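Local coordinates for protein alpha-1,6-mannanase (Bacteroides thetaiotaomicron, PDB 4V1S) that probably hydrolyses alpha-1,6-mannosidic linkages within mannans, as an endo-acting glycoside hydrolase of family 76, at residues 91-96 and 384-389; 147-152 and 209-214; 350-355 and 366-371. One frame throughout, in Å; residues are numbered along the deposited sequence. Where two conformers were deposited one is given.

Contacts 1 and 2 both join neighbouring, nearly parallel helices, and they are linked by packing between helices 81-97 and 142-159, where Thr92 OG1 lies 4.1 Å from Gly151 O. Their chemistry differs. Contact 2 is wholly buried and packed mostly by carbon, with no hydrogen bond between its two segments, whereas the partly buried contact 1 puts a salt bridge and an amide beside its methionine. Contact 3 is a surface contact without regular secondary structure, made by backbone amides, short polar side chains and a water; its centre is about 24 Å from that of contact 1 and about 33 Å from that of contact 2. It lies in the loop leading into helix 374-394, which supplies half of contact 1.

Contact 1 (91-96 and 384-389)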
ATOM      1  N   TYR A  91       9.232   8.032  -2.393  1.00 12.28           N
ATOM      2  CA  TYR A  91       9.695   9.429  -2.407  1.00 12.37           C
ATOM      3  C   TYR A  91       9.135  10.204  -1.215  1.00 12.44           C
ATOM      4  O   TYR A  91       9.819  11.040  -0.603  1.00 14.25           O
ATOM      5  CB  TYR A  91       9.335  10.119  -3.723  1.00 12.61           C
ATOM      6  CG  TYR A  91       9.791   9.415  -4.982  1.00 12.47           C
ATOM      7  CD1 TYR A  91      11.050   8.860  -5.093  1.00 15.56           C
ATOM      8  CD2 TYR A  91       8.959   9.356  -6.098  1.00 14.55           C
ATOM      9  CE1 TYR A  91      11.424   8.193  -6.256  1.00 11.81           C
ATOM     10  CE2 TYR A  91       9.351   8.749  -7.276  1.00 15.32           C
ATOM     11  CZ  TYR A  91      10.597   8.206  -7.379  1.00 14.99           C
ATOM     12  OH  TYR A  91      10.941   7.561  -8.582  1.00 18.52           O
ATOM     13  N   THR A  92       7.891   9.932  -0.880  1.00 13.94           N
ATOM     14  CA  THR A  92       7.296  10.528   0.302  1.00 13.80           C
ATOM     15  C   THR A  92       8.074  10.202   1.575  1.00 13.38           C
ATOM     16  O   THR A  92       8.415  11.099   2.344  1.00 13.95           O
ATOM     17  CB  THR A  92       5.854  10.095   0.435  1.00 13.05           C
ATOM     18  OG1 THR A  92       5.119  10.548  -0.715  1.00 13.39           O
ATOM     19  CG2 THR A  92       5.244  10.650   1.738  1.00 15.49           C
ATOM     20  N   GLU A  93       8.396   8.923   1.779  1.00 13.39           N
ATOM     21  CA  GLU A  93       9.208   8.555   2.935  1.00 13.08           C
ATOM     22  C   GLU A  93      10.595   9.196   2.870  1.00 12.75           C
ATOM     23  O   GLU A  93      11.157   9.582   3.901  1.00 15.66           O
ATOM     24  CB  GLU A  93       9.312   7.048   3.067  1.00 13.16           C
ATOM     25  CG  GLU A  93       9.905   6.532   4.365  1.00 16.27           C
ATOM     26  CD  GLU A  93       8.996   6.641   5.594  1.00 19.11           C
ATOM     27  OE1 GLU A  93       8.019   7.410   5.581  1.00 23.94           O
ATOM     28  OE2 GLU A  93       9.273   5.952   6.615  1.00 23.48           O
ATOM     29  N   GLY A  94      11.133   9.325   1.659  1.00 14.37           N
ATOM     30  CA  GLY A  94      12.405  10.014   1.446  1.00 14.53           C
ATOM     31  C   GLY A  94      12.464  11.409   2.050  1.00 16.57           C
ATOM     32  O   GLY A  94      13.515  11.820   2.551  1.00 18.52           O
ATOM     33  N   ILE A  95      11.332  12.121   2.037  1.00 18.12           N
ATOM     34  CA  ILE A  95      11.295  13.478   2.573  1.00 16.72           C
ATOM     35  C   ILE A  95      11.729  13.491   4.058  1.00 18.76           C
ATOM     36  O   ILE A  95      12.317  14.469   4.528  1.00 22.67           O
ATOM     37  CB  ILE A  95       9.883  14.125   2.450  1.00 18.00           C
ATOM     38  CG1 ILE A  95       9.366  14.200   0.997  1.00 22.75           C
ATOM     39  CG2 ILE A  95       9.905  15.514   3.028  1.00 15.29           C
ATOM     40  CD1 ILE A  95      10.219  14.992   0.039  1.00 22.25           C
ATOM     41  N   SER A  96      11.418  12.417   4.792  1.00 19.61           N
ATOM     42  CA  SER A  96      11.777  12.305   6.206  0.50 21.67           C
ATOM     43  C   SER A  96      13.283  12.179   6.403  1.00 23.27           C
ATOM     44  O   SER A  96      13.816  12.563   7.442  1.00 27.48           O
ATOM     45  CB  SER A  96      11.061  11.122   6.870  0.50 19.56           C
ATOM     46  OG  SER A  96       9.653  11.328   6.917  0.50 20.54           O
ATOM     47  N   TYR A 384      13.029  -0.342   1.741  1.00 11.95           N
ATOM     48  CA  TYR A 384      14.361   0.155   2.110  1.00 14.06           C
ATOM     49  C   TYR A 384      14.314   1.565   2.656  1.00 15.08           C
ATOM     50  O   TYR A 384      15.047   1.890   3.586  1.00 13.40           O
ATOM     51  CB  TYR A 384      15.373   0.048   0.955  1.00 12.79           C
ATOM     52  CG  TYR A 384      15.660  -1.345   0.478  1.00 15.06           C
ATOM     53  CD1 TYR A 384      15.723  -2.422   1.362  1.00 12.80           C
ATOM     54  CD2 TYR A 384      15.865  -1.601  -0.880  1.00 13.18           C
ATOM     55  CE1 TYR A 384      15.919  -3.713   0.894  1.00 15.33           C
ATOM     56  CE2 TYR A 384      16.155  -2.889  -1.360  1.00 12.94           C
ATOM     57  CZ  TYR A 384      16.174  -3.938  -0.451  1.00 14.46           C
ATOM     58  OH  TYR A 384      16.430  -5.206  -0.893  1.00 15.59           O
ATOM     59  N   MET A 385      13.494   2.426   2.059  1.00 13.87           N
ATOM     60  CA  MET A 385      13.395   3.782   2.528  1.00 12.29           C
ATOM     61  C   MET A 385      12.745   3.819   3.928  1.00 12.39           C
ATOM     62  O   MET A 385      13.141   4.615   4.794  1.00 14.82           O
ATOM     63  CB  MET A 385      12.626   4.651   1.539  1.00 14.08           C
ATOM     64  CG  MET A 385      12.709   6.135   1.846  1.00 12.43           C
ATOM     65  SD  MET A 385      14.317   6.854   1.635  1.00 17.82           S
ATOM     66  CE  MET A 385      14.268   7.296  -0.097  1.00 19.18           C
ATOM     67  N   ARG A 386      11.727   2.982   4.132  1.00 14.21           N
ATOM     68  CA  ARG A 386      11.125   2.863   5.459  1.00 14.69           C
ATOM     69  C   ARG A 386      12.137   2.456   6.527  1.00 14.36           C
ATOM     70  O   ARG A 386      12.215   3.048   7.617  1.00 16.81           O
ATOM     71  CB  ARG A 386       9.973   1.885   5.452  1.00 14.43           C
ATOM     72  CG  ARG A 386       8.790   2.344   4.624  1.00 13.59           C
ATOM     73  CD  ARG A 386       7.989   3.390   5.348  1.00 16.40           C
ATOM     74  NE  ARG A 386       7.003   2.787   6.210  1.00 17.89           N
ATOM     75  CZ  ARG A 386       6.500   3.300   7.318  1.00 15.03           C
ATOM     76  NH1 ARG A 386       6.923   4.448   7.766  1.00 18.28           N
ATOM     77  NH2 ARG A 386       5.538   2.645   7.962  1.00 17.85           N
ATOM     78  N   ALA A 387      12.899   1.438   6.212  1.00 13.15           N
ATOM     79  CA  ALA A 387      13.956   0.965   7.106  1.00 14.63           C
ATOM     80  C   ALA A 387      14.992   2.071   7.379  1.00 16.04           C
ATOM     81  O   ALA A 387      15.416   2.248   8.494  1.00 18.65           O
ATOM     82  CB  ALA A 387      14.626  -0.260   6.510  1.00 17.38           C
ATOM     83  N   ALA A 388      15.353   2.832   6.354  1.00 17.06           N
ATOM     84  CA  ALA A 388      16.284   3.945   6.526  1.00 16.16           C
ATOM     85  C   ALA A 388      15.740   4.976   7.514  1.00 16.78           C
ATOM     86  O   ALA A 388      16.471   5.500   8.354  1.00 19.48           O
ATOM     87  CB  ALA A 388      16.572   4.585   5.173  1.00 16.73           C
ATOM     88  N   ASN A 389      14.445   5.247   7.426  1.00 17.92           N
ATOM     89  CA  ASN A 389      13.810   6.219   8.304  1.00 18.96           C
ATOM     90  C   ASN A 389      13.825   5.726   9.748  1.00 16.17           C
ATOM     91  O   ASN A 389      14.156   6.467  10.647  1.00 23.81           O
ATOM     92  CB  ASN A 389      12.385   6.507   7.814  1.00 20.26           C
ATOM     93  CG  ASN A 389      11.755   7.674   8.513  1.00 23.69           C
ATOM     94  OD1 ASN A 389      12.441   8.611   8.929  1.00 30.13           O
ATOM     95  ND2 ASN A 389      10.448   7.636   8.653  1.00 26.30           N
TER
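Met385 opens the contact by laying its side chain against the CB of Glu93 and the backbone of Gly94. With CG anti to the backbone N (chi1 -169°), the chain leaves helix 374-394 towards helix 81-97 and slides past the Glu93 side chain in the opposite direction; Met385 CG comes 3.7 Å from Glu93 CB. The thioether then bends over the bare backbone of Gly94, and Met385 CE rests 3.6 Å from Gly94 CA. An unbranched, flexible methionine can bend at chi2 and chi3 to lie over Gly94, and a glycine lets the methyl settle directly on the chain.

Arg386 follows, folded back at chi2 and chi3, which brings its guanidinium alongside the helix to the carboxylate of Glu93. Arg386 NH1 donates a nearly straight hydrogen bond of 3.0 Å to Glu93 OE2, part of a salt bridge, and this oxygen lies in the guanidinium plane at its edge; the two planes themselves are steeply inclined. NE is engaged in a second salt bridge with Asp321, so the arginine is shared between two acidic side chains.

One turn beyond Met385, Asn389 ND2 donates to the same Glu93 OE2 at 2.9 Å, with amide and carboxylate almost perpendicular. The two donors reach this oxygen from opposite faces of the carboxylate, a grip likely to restrict its rotation. Asn389 OD1 accepts from Arg392 and packs 3.5 Å from Ser96 CB. The amide can thus both donate and accept, while the small serine fits beside it.

The helix segments run in the same direction, 17° apart and 9.0 Å between axes. Such parallel packing of helices distant in sequence is consistent with the inner ring of the (α/α)6 barrel of this family, which helices 81-97 and 374-394 would close.

Contact 2 (147-152 and 209-214)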
ATOM      1  N   TRP A 147      -5.329   3.204  -2.319  1.00  9.31           N
ATOM      2  CA  TRP A 147      -3.891   3.102  -2.216  1.00  9.50           C
ATOM      3  C   TRP A 147      -3.215   4.418  -2.487  1.00  9.38           C
ATOM      4  O   TRP A 147      -2.252   4.803  -1.819  1.00 11.63           O
ATOM      5  CB  TRP A 147      -3.359   2.103  -3.254  1.00 10.20           C
ATOM      6  CG  TRP A 147      -3.460   0.596  -3.042  1.00  9.95           C
ATOM      7  CD1 TRP A 147      -4.546  -0.230  -3.262  1.00 11.80           C
ATOM      8  CD2 TRP A 147      -2.371  -0.270  -2.714  1.00 10.13           C
ATOM      9  NE1 TRP A 147      -4.191  -1.544  -3.065  1.00 11.99           N
ATOM     10  CE2 TRP A 147      -2.863  -1.604  -2.746  1.00 10.85           C
ATOM     11  CE3 TRP A 147      -1.019  -0.054  -2.410  1.00 10.98           C
ATOM     12  CZ2 TRP A 147      -2.039  -2.719  -2.494  1.00 10.66           C
ATOM     13  CZ3 TRP A 147      -0.215  -1.159  -2.136  1.00 12.84           C
ATOM     14  CH2 TRP A 147      -0.729  -2.474  -2.195  1.00 11.99           C
ATOM     15  N   THR A 148      -3.728   5.123  -3.506  1.00  9.27           N
ATOM     16  CA  THR A 148      -3.127   6.391  -3.933  1.00  9.44           C
ATOM     17  C   THR A 148      -3.410   7.488  -2.902  1.00  9.08           C
ATOM     18  O   THR A 148      -2.497   8.222  -2.515  1.00 10.61           O
ATOM     19  CB  THR A 148      -3.637   6.811  -5.321  1.00 10.48           C
ATOM     20  OG1 THR A 148      -3.327   5.770  -6.261  1.00 10.97           O
ATOM     21  CG2 THR A 148      -3.029   8.096  -5.771  1.00 12.06           C
ATOM     22  N   ALA A 149      -4.658   7.542  -2.405  1.00  9.82           N
ATOM     23  CA  ALA A 149      -5.031   8.506  -1.382  1.00  9.73           C
ATOM     24  C   ALA A 149      -4.127   8.427  -0.149  1.00 10.46           C
ATOM     25  O   ALA A 149      -3.734   9.443   0.388  1.00 11.71           O
ATOM     26  CB  ALA A 149      -6.497   8.333  -0.992  1.00 10.62           C
ATOM     27  N   ILE A 150      -3.797   7.223   0.281  1.00 10.97           N
ATOM     28  CA  ILE A 150      -2.883   7.008   1.408  1.00 10.79           C
ATOM     29  C   ILE A 150      -1.571   7.716   1.122  1.00  9.35           C
ATOM     30  O   ILE A 150      -1.101   8.491   1.946  1.00 12.12           O
ATOM     31  CB  ILE A 150      -2.672   5.499   1.630  1.00 10.91           C
ATOM     32  CG1 ILE A 150      -3.928   4.854   2.239  1.00 11.60           C
ATOM     33  CG2 ILE A 150      -1.510   5.249   2.572  1.00 12.36           C
ATOM     34  CD1 ILE A 150      -3.984   3.350   1.972  1.00 11.11           C
ATOM     35  N   GLY A 151      -0.977   7.449  -0.046  1.00 10.43           N
ATOM     36  CA  GLY A 151       0.324   8.052  -0.416  1.00  9.88           C
ATOM     37  C   GLY A 151       0.216   9.581  -0.478  1.00 11.14           C
ATOM     38  O   GLY A 151       1.128  10.282  -0.020  1.00 12.54           O
ATOM     39  N   LEU A 152      -0.883  10.097  -1.059  1.00 10.07           N
ATOM     40  CA  LEU A 152      -1.039  11.549  -1.180  1.00 10.61           C
ATOM     41  C   LEU A 152      -1.247  12.228   0.172  1.00 11.27           C
ATOM     42  O   LEU A 152      -0.753  13.329   0.379  1.00 13.12           O
ATOM     43  CB  LEU A 152      -2.146  11.903  -2.174  1.00 11.28           C
ATOM     44  CG  LEU A 152      -1.914  11.389  -3.611  1.00 11.89           C
ATOM     45  CD1 LEU A 152      -3.171  11.609  -4.438  1.00 14.14           C
ATOM     46  CD2 LEU A 152      -0.720  12.117  -4.227  1.00 13.83           C
ATOM     47  N   MET A 209     -10.728   2.743   4.495  1.00 12.17           N
ATOM     48  CA  MET A 209     -10.660   3.011   5.899  1.00 11.98           C
ATOM     49  C   MET A 209      -9.387   3.742   6.304  1.00 13.22           C
ATOM     50  O   MET A 209      -9.441   4.729   7.040  1.00 13.29           O
ATOM     51  CB  MET A 209     -10.769   1.722   6.723  1.00 11.35           C
ATOM     52  CG  MET A 209     -12.179   1.118   6.728  1.00 12.25           C
ATOM     53  SD  MET A 209     -12.252  -0.614   7.255  1.00 13.44           S
ATOM     54  CE  MET A 209     -11.259  -0.548   8.741  1.00 14.85           C
ATOM     55  N   LEU A 210      -8.245   3.280   5.817  1.00 11.96           N
ATOM     56  CA  LEU A 210      -6.994   3.900   6.194  1.00 12.57           C
ATOM     57  C   LEU A 210      -6.941   5.337   5.662  1.00 12.34           C
ATOM     58  O   LEU A 210      -6.525   6.246   6.372  1.00 13.11           O
ATOM     59  CB  LEU A 210      -5.795   3.071   5.723  1.00 11.35           C
ATOM     60  CG  LEU A 210      -4.450   3.636   6.181  1.00 12.17           C
ATOM     61  CD1 LEU A 210      -4.356   3.731   7.703  1.00 12.93           C
ATOM     62  CD2 LEU A 210      -3.314   2.779   5.669  1.00 12.17           C
ATOM     63  N   SER A 211      -7.378   5.536   4.425  1.00 11.40           N
ATOM     64  CA  SER A 211      -7.428   6.870   3.825  1.00 11.08           C
ATOM     65  C   SER A 211      -8.329   7.797   4.640  1.00 12.80           C
ATOM     66  O   SER A 211      -7.974   8.955   4.921  1.00 13.01           O
ATOM     67  CB  SER A 211      -7.941   6.802   2.388  1.00 12.76           C
ATOM     68  OG  SER A 211      -7.068   6.094   1.526  1.00 13.11           O
ATOM     69  N   CYS A 212      -9.510   7.289   5.000  1.00 12.59           N
ATOM     70  CA  CYS A 212     -10.445   8.035   5.846  1.00 12.66           C
ATOM     71  C   CYS A 212      -9.792   8.450   7.162  1.00 13.86           C
ATOM     72  O   CYS A 212      -9.918   9.595   7.587  1.00 14.45           O
ATOM     73  CB  CYS A 212     -11.708   7.215   6.145  1.00 14.14           C
ATOM     74  SG  CYS A 212     -12.931   7.162   4.829  1.00 14.62           S
ATOM     75  N   MET A 213      -9.095   7.519   7.808  1.00 14.23           N
ATOM     76  CA  MET A 213      -8.456   7.836   9.080  1.00 14.93           C
ATOM     77  C   MET A 213      -7.330   8.867   8.926  1.00 13.64           C
ATOM     78  O   MET A 213      -7.185   9.768   9.776  1.00 16.19           O
ATOM     79  CB  MET A 213      -7.978   6.573   9.791  1.00 14.93           C
ATOM     80  CG  MET A 213      -9.121   5.681  10.249  1.00 15.34           C
ATOM     81  SD  MET A 213     -10.423   6.534  11.192  1.00 16.77           S
ATOM     82  CE  MET A 213      -9.469   7.317  12.484  1.00 18.04           C
ATOM     83  N   LYS A 214      -6.572   8.772   7.839  1.00 13.67           N
ATOM     84  CA  LYS A 214      -5.522   9.745   7.580  1.00 12.90           C
ATOM     85  C   LYS A 214      -6.111  11.119   7.316  1.00 15.33           C
ATOM     86  O   LYS A 214      -5.629  12.122   7.865  1.00 17.92           O
ATOM     87  CB  LYS A 214      -4.590   9.278   6.451  1.00 14.39           C
ATOM     88  CG  LYS A 214      -3.681   8.116   6.844  1.00 15.00           C
ATOM     89  CD  LYS A 214      -2.781   7.632   5.729  1.00 16.92           C
ATOM     90  CE  LYS A 214      -1.671   6.763   6.309  1.00 21.42           C
ATOM     91  NZ  LYS A 214      -0.624   7.592   6.952  1.00 17.41           N
TER
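Ile150 and Ala149 meet Leu210, Ser211 and Lys214 in a buried contact between helices 142-159 and 202-219, consistent with adjacent inner helices of the (α/α)6 barrel of this family. The two segments run in the same direction at 26°, their axes 8.6 Å apart. The closest backbone pair is Ile150 and Ser211, with CA atoms separated by 5.1 Å, an approach permitted by the small serine.

Ile150 uses both its branches. Its longer branch, extended at chi2 (158°), carries CD1 to within 3.8 Å of Leu210 CD2, the two side chains crossing at about a right angle. The other branch sends Ile150 CG2 to the aliphatic part of Lys214, 4.0 Å from its CE. A beta-branched residue is apt here because it can serve two partners one helical turn apart. Ser211 OG lies 3.4 Å from Ala149 CB and 3.5 Å from Ile150 CG1. Its chi1 (-65°) places the hydroxyl beside its own backbone N, and it bonds back to the carbonyl of Val207, a turn earlier. Ala149 is small enough to accept this neighbour. With an alanine in place of Ile150, Leu210 CD2 and the Lys214 methylenes would probably lose their partner and a gap would open between the helices.

The polar ends are satisfied without a hydrogen bond between the two segments: beyond its apolar stem, bent at chi4, Lys214 forms a salt bridge with Asp154, also on helix 142-159. The interface therefore rests on close apolar packing, with the Lys214–Asp154 salt bridge joining the same two helices.

Contact 3 (350-355 and 366-371); sequences LRDGNG and TSNLEK
Asp352 and Asn368 bring their CA atoms within 5.4 Å where a type I beta turn, Asp352 to Gly355, faces the extended backbone of Asn368 and Leu369. The turn is closed by the bond from Gly355 N to Asp352 O, and its last residue has a positive phi (73°), readily adopted by glycine.

Asp352 works in two directions. Its CG sits between the backbone N and the carbonyl carbon (chi1 82°); OD1 accepts from Asn354 N at 2.8 Å, forming an Asx turn, and also from the backbone N of Arg356. Asp352 OD2 reaches across, its anti lone pair receiving Leu369 N in a nearly straight bond of 2.9 Å. Asn368 replies with its amide oxygen: OD1 accepts from Gly353 N at 2.9 Å, the donor lying above the carbonyl plane (43° out of it). A short acid and a short amide thus each bind a backbone N-H of the facing segment. A water hydrogen-bonds to Asp352 OD2 and Leu369 O, bridging the two sides.

Both segments belong to the connection between helices 334-350 and 374-394; the contact ties its start, just after the first helix, to its later part, and Leu350 O accepts from Thr365 OG1 beside it.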
ATOM      1  N   LEU A 350      16.578 -12.152  -1.651  1.00 16.93           N
ATOM      2  CA  LEU A 350      15.699 -12.010  -2.833  1.00 16.97           C
ATOM      3  C   LEU A 350      16.304 -11.257  -4.012  1.00 16.36           C
ATOM      4  O   LEU A 350      16.027 -11.609  -5.158  1.00 18.70           O
ATOM      5  CB  LEU A 350      14.367 -11.374  -2.444  1.00 16.82           C
ATOM      6  CG  LEU A 350      13.566 -12.128  -1.371  1.00 15.13           C
ATOM      7  CD1 LEU A 350      12.268 -11.377  -1.097  1.00 17.68           C
ATOM      8  CD2 LEU A 350      13.267 -13.570  -1.794  1.00 18.45           C
ATOM      9  N   ARG A 351      17.102 -10.226  -3.724  1.00 18.29           N
ATOM     10  CA  ARG A 351      17.773  -9.457  -4.763  0.50 18.41           C
ATOM     11  C   ARG A 351      18.589 -10.394  -5.637  1.00 18.55           C
ATOM     12  O   ARG A 351      19.392 -11.210  -5.136  1.00 21.55           O
ATOM     13  CB  ARG A 351      18.688  -8.402  -4.143  0.50 21.36           C
ATOM     14  CG  ARG A 351      19.339  -7.460  -5.148  0.50 22.95           C
ATOM     15  CD  ARG A 351      20.201  -6.423  -4.438  0.50 24.86           C
ATOM     16  NE  ARG A 351      21.634  -6.649  -4.592  0.50 35.08           N
ATOM     17  CZ  ARG A 351      22.430  -7.213  -3.685  0.50 32.79           C
ATOM     18  NH1 ARG A 351      21.961  -7.655  -2.520  0.50 39.78           N
ATOM     19  NH2 ARG A 351      23.715  -7.322  -3.957  0.50 33.01           N
ATOM     20  N   ASP A 352      18.421 -10.277  -6.936  1.00 18.96           N
ATOM     21  CA  ASP A 352      19.184 -11.146  -7.848  1.00 21.52           C
ATOM     22  C   ASP A 352      20.505 -10.477  -8.260  1.00 21.06           C
ATOM     23  O   ASP A 352      20.832  -9.391  -7.800  1.00 21.07           O
ATOM     24  CB  ASP A 352      18.328 -11.663  -9.022  1.00 22.73           C
ATOM     25  CG  ASP A 352      18.178 -10.668 -10.188  1.00 22.40           C
ATOM     26  OD1 ASP A 352      18.742  -9.557 -10.175  1.00 21.17           O
ATOM     27  OD2 ASP A 352      17.457 -11.054 -11.143  1.00 22.66           O
ATOM     28  N   GLY A 353      21.264 -11.149  -9.116  1.00 24.89           N
ATOM     29  CA  GLY A 353      22.590 -10.684  -9.504  1.00 27.94           C
ATOM     30  C   GLY A 353      22.581  -9.451 -10.391  1.00 24.88           C
ATOM     31  O   GLY A 353      23.629  -8.815 -10.573  1.00 35.23           O
ATOM     32  N   ASN A 354      21.399  -9.109 -10.924  1.00 27.04           N
ATOM     33  CA  ASN A 354      21.201  -7.879 -11.691  1.00 27.67           C
ATOM     34  C   ASN A 354      20.511  -6.769 -10.901  1.00 26.26           C
ATOM     35  O   ASN A 354      20.123  -5.744 -11.464  1.00 25.75           O
ATOM     36  CB  ASN A 354      20.399  -8.202 -12.958  1.00 26.11           C
ATOM     37  CG  ASN A 354      21.135  -9.161 -13.869  1.00 31.53           C
ATOM     38  OD1 ASN A 354      20.551 -10.087 -14.442  1.00 34.31           O
ATOM     39  ND2 ASN A 354      22.428  -8.956 -13.995  1.00 33.20           N
ATOM     40  N   GLY A 355      20.363  -6.965  -9.597  1.00 20.23           N
ATOM     41  CA  GLY A 355      19.689  -5.976  -8.754  1.00 19.81           C
ATOM     42  C   GLY A 355      18.172  -5.907  -8.917  1.00 19.20           C
ATOM     43  O   GLY A 355      17.545  -4.875  -8.584  1.00 19.57           O
ATOM     44  N   THR A 366      17.578 -17.923  -6.601  1.00 26.29           N
ATOM     45  CA  THR A 366      18.731 -18.751  -6.962  1.00 27.78           C
ATOM     46  C   THR A 366      19.218 -18.597  -8.401  1.00 35.57           C
ATOM     47  O   THR A 366      20.266 -19.123  -8.747  1.00 43.63           O
ATOM     48  CB  THR A 366      18.449 -20.241  -6.667  1.00 33.77           C
ATOM     49  OG1 THR A 366      17.252 -20.644  -7.335  1.00 37.99           O
ATOM     50  CG2 THR A 366      18.278 -20.437  -5.168  1.00 37.46           C
ATOM     51  N   SER A 367      18.448 -17.913  -9.229  1.00 30.55           N
ATOM     52  CA  SER A 367      18.871 -17.585 -10.575  1.00 31.17           C
ATOM     53  C   SER A 367      18.283 -16.231 -10.957  1.00 28.69           C
ATOM     54  O   SER A 367      17.298 -15.768 -10.382  1.00 30.99           O
ATOM     55  CB  SER A 367      18.437 -18.668 -11.566  1.00 39.50           C
ATOM     56  OG  SER A 367      17.035 -18.844 -11.551  1.00 44.76           O
ATOM     57  N   ASN A 368      18.923 -15.582 -11.916  1.00 24.56           N
ATOM     58  CA  ASN A 368      18.517 -14.234 -12.274  1.00 26.96           C
ATOM     59  C   ASN A 368      17.193 -14.226 -12.997  1.00 27.03           C
ATOM     60  O   ASN A 368      16.883 -15.128 -13.781  1.00 28.64           O
ATOM     61  CB  ASN A 368      19.615 -13.555 -13.095  1.00 29.48           C
ATOM     62  CG  ASN A 368      20.866 -13.300 -12.274  1.00 33.43           C
ATOM     63  OD1 ASN A 368      20.830 -13.292 -11.032  1.00 38.01           O
ATOM     64  ND2 ASN A 368      21.975 -13.083 -12.954  1.00 33.59           N
ATOM     65  N   LEU A 369      16.394 -13.211 -12.697  1.00 24.96           N
ATOM     66  CA  LEU A 369      15.059 -13.069 -13.272  1.00 25.02           C
ATOM     67  C   LEU A 369      15.126 -12.651 -14.730  1.00 24.72           C
ATOM     68  O   LEU A 369      15.971 -11.836 -15.108  1.00 27.04           O
ATOM     69  CB  LEU A 369      14.271 -12.021 -12.482  1.00 24.51           C
ATOM     70  CG  LEU A 369      14.064 -12.444 -11.034  1.00 29.59           C
ATOM     71  CD1 LEU A 369      13.786 -11.235 -10.174  1.00 32.07           C
ATOM     72  CD2 LEU A 369      12.950 -13.470 -10.921  1.00 33.47           C
ATOM     73  N   GLU A 370      14.237 -13.206 -15.548  1.00 25.61           N
ATOM     74  CA  GLU A 370      14.100 -12.784 -16.947  1.00 25.65           C
ATOM     75  C   GLU A 370      12.877 -11.890 -17.140  1.00 26.58           C
ATOM     76  O   GLU A 370      12.866 -11.030 -18.030  1.00 35.05           O
ATOM     77  CB  GLU A 370      14.002 -13.997 -17.887  1.00 31.17           C
ATOM     78  N   LYS A 371      11.850 -12.110 -16.319  1.00 27.06           N
ATOM     79  CA  LYS A 371      10.622 -11.341 -16.364  1.00 20.17           C
ATOM     80  C   LYS A 371      10.480 -10.565 -15.061  1.00 20.59           C
ATOM     81  O   LYS A 371      10.864 -11.033 -13.985  1.00 23.97           O
ATOM     82  CB  LYS A 371       9.406 -12.244 -16.588  1.00 28.55           C
TER
HETATM   83  O   HOH W   1      17.702 -10.196 -13.651  1.00 24.57           O